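Local coordinates for nitrogenase molybdenum-iron protein alpha chain (Clostridium pasteurianum, PDB 4WES) that forms, with the beta chain, the molybdenum-iron component of nitrogenase, which reduces dinitrogen to ammonium at an iron-molybdenum cofactor, at residues 215-219 / 220-224; 262-265 / 266-269; 309-312 / 313-316; 341-345 / 346-350. All blocks are in the same frame, centred on the assembly; numbering follows the deposited sequence.

Contact 1. Residues 215-219 / 220-224. With ICS (iron-sulfur-molybdenum cluster with interstitial carbon), chain F.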
# COMPACT_ATOMS: atom_id res chain seq x y z
N GLU A 215 -15.16 1.18 -35.57
CA GLU A 215 -15.35 0.61 -34.25
C GLU A 215 -13.98 0.17 -33.74
O GLU A 215 -13.29 -0.60 -34.43
CB GLU A 215 -16.31 -0.56 -34.29
CG GLU A 215 -16.33 -1.38 -33.03
CD GLU A 215 -16.57 -0.58 -31.76
OE1 GLU A 215 -15.90 -0.88 -30.74
OE2 GLU A 215 -17.43 0.34 -31.80
N TYR A 216 -13.59 0.65 -32.55
CA TYR A 216 -12.20 0.57 -32.13
C TYR A 216 -11.99 -0.26 -30.87
O TYR A 216 -10.93 -0.28 -30.29
CB TYR A 216 -11.60 1.98 -32.07
CG TYR A 216 -11.79 2.67 -33.39
CD1 TYR A 216 -10.94 2.41 -34.45
CD2 TYR A 216 -12.83 3.54 -33.60
CE1 TYR A 216 -11.13 2.97 -35.69
CE2 TYR A 216 -13.03 4.14 -34.84
CZ TYR A 216 -12.18 3.86 -35.88
OH TYR A 216 -12.35 4.44 -37.12
N ASN A 217 -13.04 -0.99 -30.46
CA ASN A 217 -12.97 -1.88 -29.30
C ASN A 217 -12.54 -1.18 -28.02
O ASN A 217 -11.83 -1.75 -27.19
CB ASN A 217 -12.05 -3.10 -29.56
CG ASN A 217 -12.36 -4.25 -28.62
OD1 ASN A 217 -13.51 -4.45 -28.22
ND2 ASN A 217 -11.35 -5.04 -28.29
N ILE A 218 -13.02 0.05 -27.83
CA ILE A 218 -12.73 0.75 -26.58
C ILE A 218 -13.39 0.01 -25.44
O ILE A 218 -14.59 -0.27 -25.47
CB ILE A 218 -13.20 2.20 -26.65
CG1 ILE A 218 -12.63 2.95 -27.87
CG2 ILE A 218 -12.87 2.92 -25.34
CD1 ILE A 218 -11.12 2.89 -28.05
N GLY A 219 -12.61 -0.34 -24.43
CA GLY A 219 -13.14 -1.07 -23.29
C GLY A 219 -13.78 -2.40 -23.61
O GLY A 219 -14.56 -2.89 -22.81
N GLY A 220 -13.46 -3.01 -24.76
CA GLY A 220 -14.08 -4.26 -25.13
C GLY A 220 -15.39 -4.17 -25.88
O GLY A 220 -16.02 -5.23 -26.11
N ASP A 221 -15.77 -3.01 -26.33
CA ASP A 221 -17.04 -2.84 -27.06
C ASP A 221 -17.18 -3.81 -28.26
O ASP A 221 -18.28 -4.31 -28.49
CB ASP A 221 -17.16 -1.42 -27.61
CG ASP A 221 -17.59 -0.37 -26.63
OD1 ASP A 221 -17.94 -0.69 -25.46
OD2 ASP A 221 -17.54 0.82 -27.05
N ALA A 222 -16.12 -3.96 -29.05
CA ALA A 222 -16.24 -4.75 -30.27
C ALA A 222 -16.45 -6.22 -29.95
O ALA A 222 -17.23 -6.92 -30.61
CB ALA A 222 -15.02 -4.59 -31.14
N TRP A 223 -15.75 -6.72 -28.92
CA TRP A 223 -15.95 -8.11 -28.53
C TRP A 223 -17.38 -8.37 -28.10
O TRP A 223 -17.93 -9.45 -28.34
CB TRP A 223 -14.96 -8.51 -27.44
CG TRP A 223 -13.54 -8.51 -27.90
CD1 TRP A 223 -13.08 -8.86 -29.16
CD2 TRP A 223 -12.38 -8.17 -27.14
NE1 TRP A 223 -11.71 -8.79 -29.20
CE2 TRP A 223 -11.26 -8.36 -27.98
CE3 TRP A 223 -12.17 -7.75 -25.82
CZ2 TRP A 223 -9.98 -8.10 -27.57
CZ3 TRP A 223 -10.88 -7.48 -25.41
CH2 TRP A 223 -9.80 -7.68 -26.29
N GLU A 224 -18.01 -7.38 -27.47
CA GLU A 224 -19.40 -7.55 -27.04
C GLU A 224 -20.36 -7.54 -28.24
O GLU A 224 -21.29 -8.35 -28.26
CB GLU A 224 -19.75 -6.47 -25.99
CG GLU A 224 -21.22 -6.44 -25.61
CD GLU A 224 -21.83 -7.70 -25.03
OE1 GLU A 224 -23.08 -7.72 -24.95
OE2 GLU A 224 -21.07 -8.63 -24.64
FE1 ICS F . -15.28 8.00 -34.04
MO1 ICS F . -12.11 10.18 -28.25
FE2 ICS F . -13.28 9.48 -33.10
FE3 ICS F . -13.95 7.19 -31.88
FE4 ICS F . -15.59 9.28 -31.79
FE5 ICS F . -14.41 10.12 -29.65
FE6 ICS F . -12.11 10.25 -30.94
FE7 ICS F . -12.78 8.06 -29.73
CX ICS F . -13.74 9.07 -31.20
S1A ICS F . -15.26 10.29 -33.83
S1B ICS F . -12.96 11.86 -29.65
S2A ICS F . -13.11 7.40 -34.00
S2B ICS F . -11.46 10.74 -32.96
S3A ICS F . -16.58 10.43 -30.16
S3B ICS F . -10.73 8.97 -29.76
S4A ICS F . -16.20 7.10 -32.12
S4B ICS F . -13.93 8.74 -27.95
S5A ICS F . -12.94 5.94 -30.32
O HOH W 1 -15.46 1.04 -28.99
O HOH W 2 -18.64 1.66 -29.70

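Contact 2. Residues 262-265 / 266-269. With ICS (iron-sulfur-molybdenum cluster with interstitial carbon), chain F.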
# COMPACT_ATOMS: atom_id res chain seq x y z
N CYS A 262 -19.04 4.47 -36.18
CA CYS A 262 -18.59 5.86 -36.21
C CYS A 262 -18.63 6.38 -37.65
O CYS A 262 -17.75 6.03 -38.47
CB CYS A 262 -17.17 6.01 -35.67
SG CYS A 262 -16.65 7.71 -35.85
N HIS A 263 -19.64 7.18 -37.98
CA HIS A 263 -19.71 7.73 -39.32
C HIS A 263 -18.51 8.60 -39.65
O HIS A 263 -17.92 8.50 -40.74
CB HIS A 263 -21.02 8.51 -39.51
CG HIS A 263 -21.10 9.21 -40.82
ND1 HIS A 263 -20.81 10.56 -40.96
CD2 HIS A 263 -21.43 8.77 -42.06
CE1 HIS A 263 -20.96 10.89 -42.24
NE2 HIS A 263 -21.32 9.82 -42.93
N ARG A 264 -18.16 9.53 -38.75
CA ARG A 264 -17.18 10.53 -39.08
C ARG A 264 -15.84 9.91 -39.49
O ARG A 264 -15.22 10.35 -40.46
CB ARG A 264 -16.99 11.47 -37.86
CG ARG A 264 -15.99 12.59 -38.04
CD ARG A 264 -16.37 13.65 -39.05
NE ARG A 264 -16.05 13.30 -40.43
CZ ARG A 264 -16.84 13.39 -41.48
NH1 ARG A 264 -18.13 13.66 -41.37
NH2 ARG A 264 -16.34 13.12 -42.67
N SER A 265 -15.35 8.93 -38.71
CA SER A 265 -14.00 8.48 -38.92
C SER A 265 -13.83 7.52 -40.09
O SER A 265 -12.72 7.38 -40.60
CB SER A 265 -13.42 7.78 -37.68
OG SER A 265 -14.09 6.55 -37.41
N ILE A 266 -14.92 6.87 -40.54
CA ILE A 266 -14.78 5.75 -41.47
C ILE A 266 -15.63 5.86 -42.70
O ILE A 266 -15.59 4.97 -43.58
CB ILE A 266 -15.04 4.37 -40.76
CG1 ILE A 266 -14.18 3.23 -41.30
CG2 ILE A 266 -16.52 4.07 -40.70
CD1 ILE A 266 -12.69 3.42 -41.10
N ASN A 267 -16.47 6.90 -42.80
CA ASN A 267 -17.39 6.98 -43.93
C ASN A 267 -16.64 7.04 -45.27
O ASN A 267 -17.19 6.63 -46.29
CB ASN A 267 -18.41 8.13 -43.83
CG ASN A 267 -17.83 9.52 -44.04
OD1 ASN A 267 -18.05 10.10 -45.10
ND2 ASN A 267 -17.13 10.05 -43.05
N TYR A 268 -15.42 7.56 -45.25
CA TYR A 268 -14.60 7.62 -46.46
C TYR A 268 -14.45 6.20 -47.06
O TYR A 268 -14.74 5.96 -48.24
CB TYR A 268 -13.21 8.20 -46.19
CG TYR A 268 -13.24 9.44 -45.31
CD1 TYR A 268 -13.43 10.71 -45.83
CD2 TYR A 268 -13.05 9.33 -43.94
CE1 TYR A 268 -13.48 11.82 -45.00
CE2 TYR A 268 -13.11 10.42 -43.12
CZ TYR A 268 -13.30 11.67 -43.65
OH TYR A 268 -13.32 12.81 -42.85
N ILE A 269 -14.00 5.27 -46.23
CA ILE A 269 -13.87 3.85 -46.60
C ILE A 269 -15.22 3.22 -46.93
O ILE A 269 -15.32 2.45 -47.90
CB ILE A 269 -13.09 3.08 -45.54
CG1 ILE A 269 -11.59 3.29 -45.75
CG2 ILE A 269 -13.40 1.59 -45.56
CD1 ILE A 269 -10.73 2.90 -44.57
FE1 ICS F . -15.28 8.00 -34.04
MO1 ICS F . -12.11 10.18 -28.25
FE2 ICS F . -13.28 9.48 -33.10
FE3 ICS F . -13.95 7.19 -31.88
FE4 ICS F . -15.59 9.28 -31.79
FE5 ICS F . -14.41 10.12 -29.65
FE6 ICS F . -12.11 10.25 -30.94
FE7 ICS F . -12.78 8.06 -29.73
CX ICS F . -13.74 9.07 -31.20
S1A ICS F . -15.26 10.29 -33.83
S1B ICS F . -12.96 11.86 -29.65
S2A ICS F . -13.11 7.40 -34.00
S2B ICS F . -11.46 10.74 -32.96
S3A ICS F . -16.58 10.43 -30.16
S3B ICS F . -10.73 8.97 -29.76
S4A ICS F . -16.20 7.10 -32.12
S4B ICS F . -13.93 8.74 -27.95
S5A ICS F . -12.94 5.94 -30.32
O HOH W 3 -13.26 12.72 -40.20
O HOH W 4 -18.44 13.02 -44.79

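Contact 3. Residues 309-312 / 313-316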
# COMPACT_ATOMS: atom_id res chain seq x y z
N THR A 309 -33.30 -14.19 -39.66
CA THR A 309 -34.37 -13.40 -39.08
C THR A 309 -34.93 -14.02 -37.79
O THR A 309 -35.11 -13.34 -36.76
CB THR A 309 -35.45 -13.15 -40.11
OG1 THR A 309 -34.92 -12.33 -41.16
CG2 THR A 309 -36.66 -12.48 -39.48
N LYS A 310 -35.15 -15.33 -37.84
CA LYS A 310 -35.65 -16.06 -36.69
C LYS A 310 -34.68 -15.97 -35.53
O LYS A 310 -35.08 -15.68 -34.39
CB LYS A 310 -35.88 -17.53 -37.08
CG LYS A 310 -36.33 -18.44 -35.94
CD LYS A 310 -36.28 -19.90 -36.35
CE LYS A 310 -36.56 -20.85 -35.20
NZ LYS A 310 -38.02 -21.14 -35.08
N ARG A 311 -33.39 -16.22 -35.79
CA ARG A 311 -32.38 -16.19 -34.75
C ARG A 311 -32.23 -14.78 -34.21
O ARG A 311 -31.95 -14.60 -33.04
CB ARG A 311 -31.01 -16.68 -35.26
CG ARG A 311 -30.86 -18.17 -35.34
CD ARG A 311 -30.99 -18.80 -33.95
NE ARG A 311 -29.79 -18.58 -33.15
CZ ARG A 311 -29.77 -18.44 -31.83
NH1 ARG A 311 -28.61 -18.29 -31.21
NH2 ARG A 311 -30.89 -18.46 -31.13
N THR A 312 -32.38 -13.79 -35.08
CA THR A 312 -32.27 -12.38 -34.65
C THR A 312 -33.26 -12.12 -33.52
O THR A 312 -32.90 -11.60 -32.45
CB THR A 312 -32.49 -11.38 -35.82
OG1 THR A 312 -31.42 -11.50 -36.76
CG2 THR A 312 -32.53 -9.95 -35.37
N GLU A 313 -34.50 -12.51 -33.73
CA GLU A 313 -35.53 -12.26 -32.72
C GLU A 313 -35.33 -13.13 -31.48
O GLU A 313 -35.57 -12.67 -30.36
CB GLU A 313 -36.94 -12.38 -33.32
CG GLU A 313 -37.20 -11.33 -34.38
CD GLU A 313 -37.12 -9.92 -33.84
OE1 GLU A 313 -36.62 -9.04 -34.56
OE2 GLU A 313 -37.56 -9.66 -32.71
N GLU A 314 -34.90 -14.37 -31.65
CA GLU A 314 -34.61 -15.22 -30.48
C GLU A 314 -33.51 -14.60 -29.63
O GLU A 314 -33.62 -14.57 -28.40
CB GLU A 314 -34.18 -16.62 -30.89
CG GLU A 314 -35.30 -17.43 -31.50
CD GLU A 314 -34.86 -18.75 -32.09
OE1 GLU A 314 -33.63 -19.02 -32.19
OE2 GLU A 314 -35.78 -19.51 -32.44
N VAL A 315 -32.43 -14.16 -30.26
CA VAL A 315 -31.31 -13.61 -29.52
C VAL A 315 -31.67 -12.28 -28.84
O VAL A 315 -31.34 -12.08 -27.68
CB VAL A 315 -30.07 -13.47 -30.42
CG1 VAL A 315 -28.96 -12.69 -29.75
CG2 VAL A 315 -29.57 -14.87 -30.83
N ILE A 316 -32.38 -11.42 -29.55
CA ILE A 316 -32.86 -10.16 -28.95
C ILE A 316 -33.68 -10.48 -27.69
O ILE A 316 -33.44 -9.90 -26.62
CB ILE A 316 -33.69 -9.32 -29.95
CG1 ILE A 316 -32.77 -8.70 -31.01
CG2 ILE A 316 -34.47 -8.23 -29.22
CD1 ILE A 316 -33.52 -8.12 -32.16

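Contact 4. Residues 341-345 / 346-350. With ICS (iron-sulfur-molybdenum cluster with interstitial carbon), chain F.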
# COMPACT_ATOMS: atom_id res chain seq x y z
N LEU A 341 -24.17 16.26 -23.47
CA LEU A 341 -23.16 15.38 -24.06
C LEU A 341 -22.22 16.15 -24.96
O LEU A 341 -22.66 16.82 -25.88
CB LEU A 341 -23.78 14.26 -24.90
CG LEU A 341 -24.78 13.36 -24.23
CD1 LEU A 341 -26.18 13.86 -24.34
CD2 LEU A 341 -24.72 11.97 -24.84
N TYR A 342 -20.92 15.97 -24.74
CA TYR A 342 -19.93 16.62 -25.57
C TYR A 342 -18.75 15.68 -25.80
O TYR A 342 -17.95 15.49 -24.91
CB TYR A 342 -19.43 17.95 -24.98
CG TYR A 342 -18.50 18.66 -25.94
CD1 TYR A 342 -19.01 19.21 -27.10
CD2 TYR A 342 -17.14 18.72 -25.71
CE1 TYR A 342 -18.18 19.82 -28.02
CE2 TYR A 342 -16.31 19.35 -26.63
CZ TYR A 342 -16.82 19.89 -27.78
OH TYR A 342 -16.01 20.54 -28.70
N VAL A 343 -18.70 15.09 -26.97
CA VAL A 343 -17.63 14.14 -27.32
C VAL A 343 -17.03 14.55 -28.67
O VAL A 343 -17.11 15.72 -29.04
CB VAL A 343 -18.09 12.64 -27.26
CG1 VAL A 343 -16.98 11.79 -26.72
CG2 VAL A 343 -19.31 12.48 -26.36
N GLY A 344 -16.33 13.66 -29.35
CA GLY A 344 -15.53 14.08 -30.48
C GLY A 344 -16.26 14.21 -31.80
O GLY A 344 -16.33 15.31 -32.39
N GLY A 345 -16.77 13.08 -32.29
CA GLY A 345 -17.37 13.05 -33.57
C GLY A 345 -18.53 12.11 -33.77
O GLY A 345 -19.17 12.17 -34.82
N SER A 346 -18.83 11.23 -32.80
CA SER A 346 -19.91 10.25 -32.94
C SER A 346 -20.70 10.05 -31.66
O SER A 346 -21.92 9.96 -31.69
CB SER A 346 -19.33 8.93 -33.44
OG SER A 346 -20.27 7.89 -33.48
N ARG A 347 -20.01 9.93 -30.52
CA ARG A 347 -20.66 9.37 -29.33
C ARG A 347 -21.71 10.28 -28.69
O ARG A 347 -22.60 9.81 -27.99
CB ARG A 347 -19.60 8.92 -28.32
CG ARG A 347 -18.90 7.68 -28.81
CD ARG A 347 -17.83 7.24 -27.83
NE ARG A 347 -17.17 6.04 -28.36
CZ ARG A 347 -16.14 5.46 -27.80
NH1 ARG A 347 -15.67 5.89 -26.66
NH2 ARG A 347 -15.59 4.42 -28.40
N SER A 348 -21.64 11.59 -28.95
CA SER A 348 -22.70 12.49 -28.50
C SER A 348 -24.05 12.04 -29.00
O SER A 348 -25.07 12.26 -28.35
CB SER A 348 -22.44 13.93 -28.95
OG SER A 348 -21.12 14.30 -28.63
N HIS A 349 -24.04 11.47 -30.22
CA HIS A 349 -25.26 11.00 -30.84
C HIS A 349 -25.59 9.56 -30.44
O HIS A 349 -26.71 9.23 -30.03
CB HIS A 349 -25.14 11.12 -32.36
CG HIS A 349 -26.38 10.74 -33.08
ND1 HIS A 349 -26.40 10.46 -34.43
CD2 HIS A 349 -27.66 10.60 -32.64
CE1 HIS A 349 -27.64 10.17 -34.78
NE2 HIS A 349 -28.42 10.25 -33.72
N THR A 350 -24.59 8.68 -30.55
CA THR A 350 -24.89 7.26 -30.39
C THR A 350 -25.34 6.89 -28.96
O THR A 350 -26.04 5.91 -28.80
CB THR A 350 -23.75 6.40 -30.91
OG1 THR A 350 -22.57 6.77 -30.23
CG2 THR A 350 -23.62 6.53 -32.40
FE1 ICS F . -15.28 8.00 -34.04
MO1 ICS F . -12.11 10.18 -28.25
FE2 ICS F . -13.28 9.48 -33.10
FE3 ICS F . -13.95 7.19 -31.88
FE4 ICS F . -15.59 9.28 -31.79
FE5 ICS F . -14.41 10.12 -29.65
FE6 ICS F . -12.11 10.25 -30.94
FE7 ICS F . -12.78 8.06 -29.73
CX ICS F . -13.74 9.07 -31.20
S1A ICS F . -15.26 10.29 -33.83
S1B ICS F . -12.96 11.86 -29.65
S2A ICS F . -13.11 7.40 -34.00
S2B ICS F . -11.46 10.74 -32.96
S3A ICS F . -16.58 10.43 -30.16
S3B ICS F . -10.73 8.97 -29.76
S4A ICS F . -16.20 7.10 -32.12
S4B ICS F . -13.93 8.74 -27.95
S5A ICS F . -12.94 5.94 -30.32

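Contact 1. Residues 215-219 / 220-224
With chi1 at -159°, Asn217 swings its amide away from its own backbone N and across the first turn of the helix that starts at Asp221, while Trp223, its CG beside the backbone N, stands its indole up against the end of that amide. Amide and indole planes are 73° apart: ND2 points at one ring face, 3.3 Å from CE2 of Trp223, and lies over the middle of the bicycle. That same ND2 donates to the carbonyl of Lys90, which fixes which end of the amide is nitrogen. OD1 is left facing the helix start. It accepts from Trp223 N at 3.3 Å, the donor lying above the amide plane, and more weakly from Ala222 N at 2.8 Å, where the N-H is poorly aimed.

The backbone gets here through two overlapping turns between strand 209-215 and helix 221-232, a type II turn from Asn217 to Gly220 and a type I' turn from Ile218 to Asp221, with Gly220 as the N-cap residue. Gly220 N bonds to Asn217 O, and Asp221 N to Ile218 O at 3.1 Å. Just before the turn, Glu215 bends at chi2, and its OE1 accepts from Asn217 N at 2.9 Å. Its carboxylate and that of Asp221 come close, OE1 to OD2 4.4 Å, and two waters bridge them; Asp221 OD2 also bonds to Tyr484. Facing the iron-molybdenum cofactor, Tyr216 sets CE2 3.4 Å from sulfur S2A, and Ile218 CG1 lies 3.9 Å from S5A.

Contact 2. Residues 262-265 / 266-269
The chain turns into helix 263-277 at Cys262, the N-cap residue, and His263 and Asn267 bring their CA atoms within 5.2 Å one turn apart. The helix kinks just beyond, where Tyr268 N and Ile269 N make no bond to the preceding turn. His263 O takes two bonds from Asn267, besides a weak one from Ile266 N: Asn267 N at 3.0 Å, and Asn267 ND2 at 2.9 Å from the opposite face of the carbonyl plane. The second depends on chi1 of 72°, which tucks the amide between backbone N and carbonyl carbon. There it stacks on the His263 imidazole, the planes only 18° apart, and CB makes a CH-pi contact over the ring face. Asp374 holds ND1 of that ring, and Arg378 reaches both NE2 and Asn267 OD1.

Arg264, folded at chi2 and chi3, brings its guanidinium forward along the helix. NH2 donates almost straight to Tyr268 OH, 3.0 Å away and in the guanidinium plane; one water joins NE to the same hydroxyl, another joins NH2 to Asn267 OD1. NH1 forms a salt bridge with Asp374.

At the helix start, Cys262 SG accepts a capping bond from Ser265 N. Cys262 SG also binds iron FE1 at 2.3 Å, the cysteine site at the iron end of the nitrogenase cofactor, placed where strand 257-260 passes into the helix of a beta-alpha-beta unit.

Contact 3. Residues 309-312 / 313-316
Val315 N bonds to Arg311 O at 2.9 Å, one of the regular backbone bonds of the long alpha helix 306-334. On the surface of the same turns Glu314 serves two bases, at the usual i to i+3 and i to i+4 spacings, in a salt-bridge network. Its Arg311 half is well aimed: NH2 of Arg311 lies 3.0 Å from Glu314 OE1 with an N-H...O angle of 168°, and OE1 lies in the guanidinium plane and offers its anti lone pair, the two flat groups 60° apart. The Lys310 half is long, NZ to Glu314 OE2 3.8 Å; chi4 of 89° turns the ammonium aside, and it is CE that comes nearest, 3.2 Å from OE2.

Bends at chi2 and chi3 fold Arg311 forward along the helix and lay one guanidinium face on Val315, whose CG2 sits 3.6 Å from NH1. NH1 itself donates to the carbonyl of Lys231 in helix 221-232, so arginine links the two helices. On the buried flank Val315 packs on Val228 and Ile232 of helix 221-232, and Thr312 and Ile316 on Leu296 of helix 289-303. Glu313 turns to that second helix as well, pairing with Arg297. Thr312 and Ile316 run side by side in the same direction, CG2 of the threonine 3.8 Å from CD1 of the isoleucine.

Contact 4. Residues 341-345 / 346-350
Polar contact centres on Ser348, whose OG receives the N-H of Val343 at 3.0 Å and an angle of 140°. The bond ties the first turn of helix 347-350 back to strand 338-343, a strand-loop-helix passage that lines the cofactor site. With chi1 at -49°, OG stands anti to the carbonyl carbon, on the side of the strand; it also bonds to Gly366 O on the neighbouring strand 361-367. Within the short helix, Ser346 O accepts from both His349 N and Thr350 N.

Van der Waals packing surrounds this bond. Val343 CG2 sits 3.4 Å from Ser348 OG and also meets CB of Arg347, while Leu341 CD2 lies 3.5 Å from Ser348 O, a buried carbonyl oxygen with no polar partner.

Toward the cofactor, the backbone itself does much of the touching. The nitrogens of Gly344, Gly345, Ser346 and Arg347 gather round sulfur S3A, Gly344 N nearest at 3.3 Å, and their N-H dipoles could help to balance its negative charge. Gly344 and Gly345, without side chains, let the backbone lie close against the cluster, near S1B and S1A. Arg347 then runs out extended from CG to NE along the cluster, and NH1 donates to Leu481 O. Its guanidinium turns one face to S4B, 3.6 Å from NH1, and NH2 ends 3.6 Å from S5A.

From the N terminus the four contacts follow in series, each a local contact along the chain, with none enclosing or crossing another. Contact 1 joins strand 209-215 to helix 221-232, and contact 2 opens helix 263-277 after strand 257-260, a neighbour in the same parallel sheet. Contact 3 lies within helix 306-334, well away from the cofactor but packed against helix 221-232, which contact 1 begins. Strand 338-343 follows that helix and ends in contact 4, in another sheet. Contacts 1, 2 and 4 meet round the cofactor: Tyr216 OH and Ser265 OG probably share a hydrogen bond, Ile218 packs on Arg347, and Cys262 on Ser346.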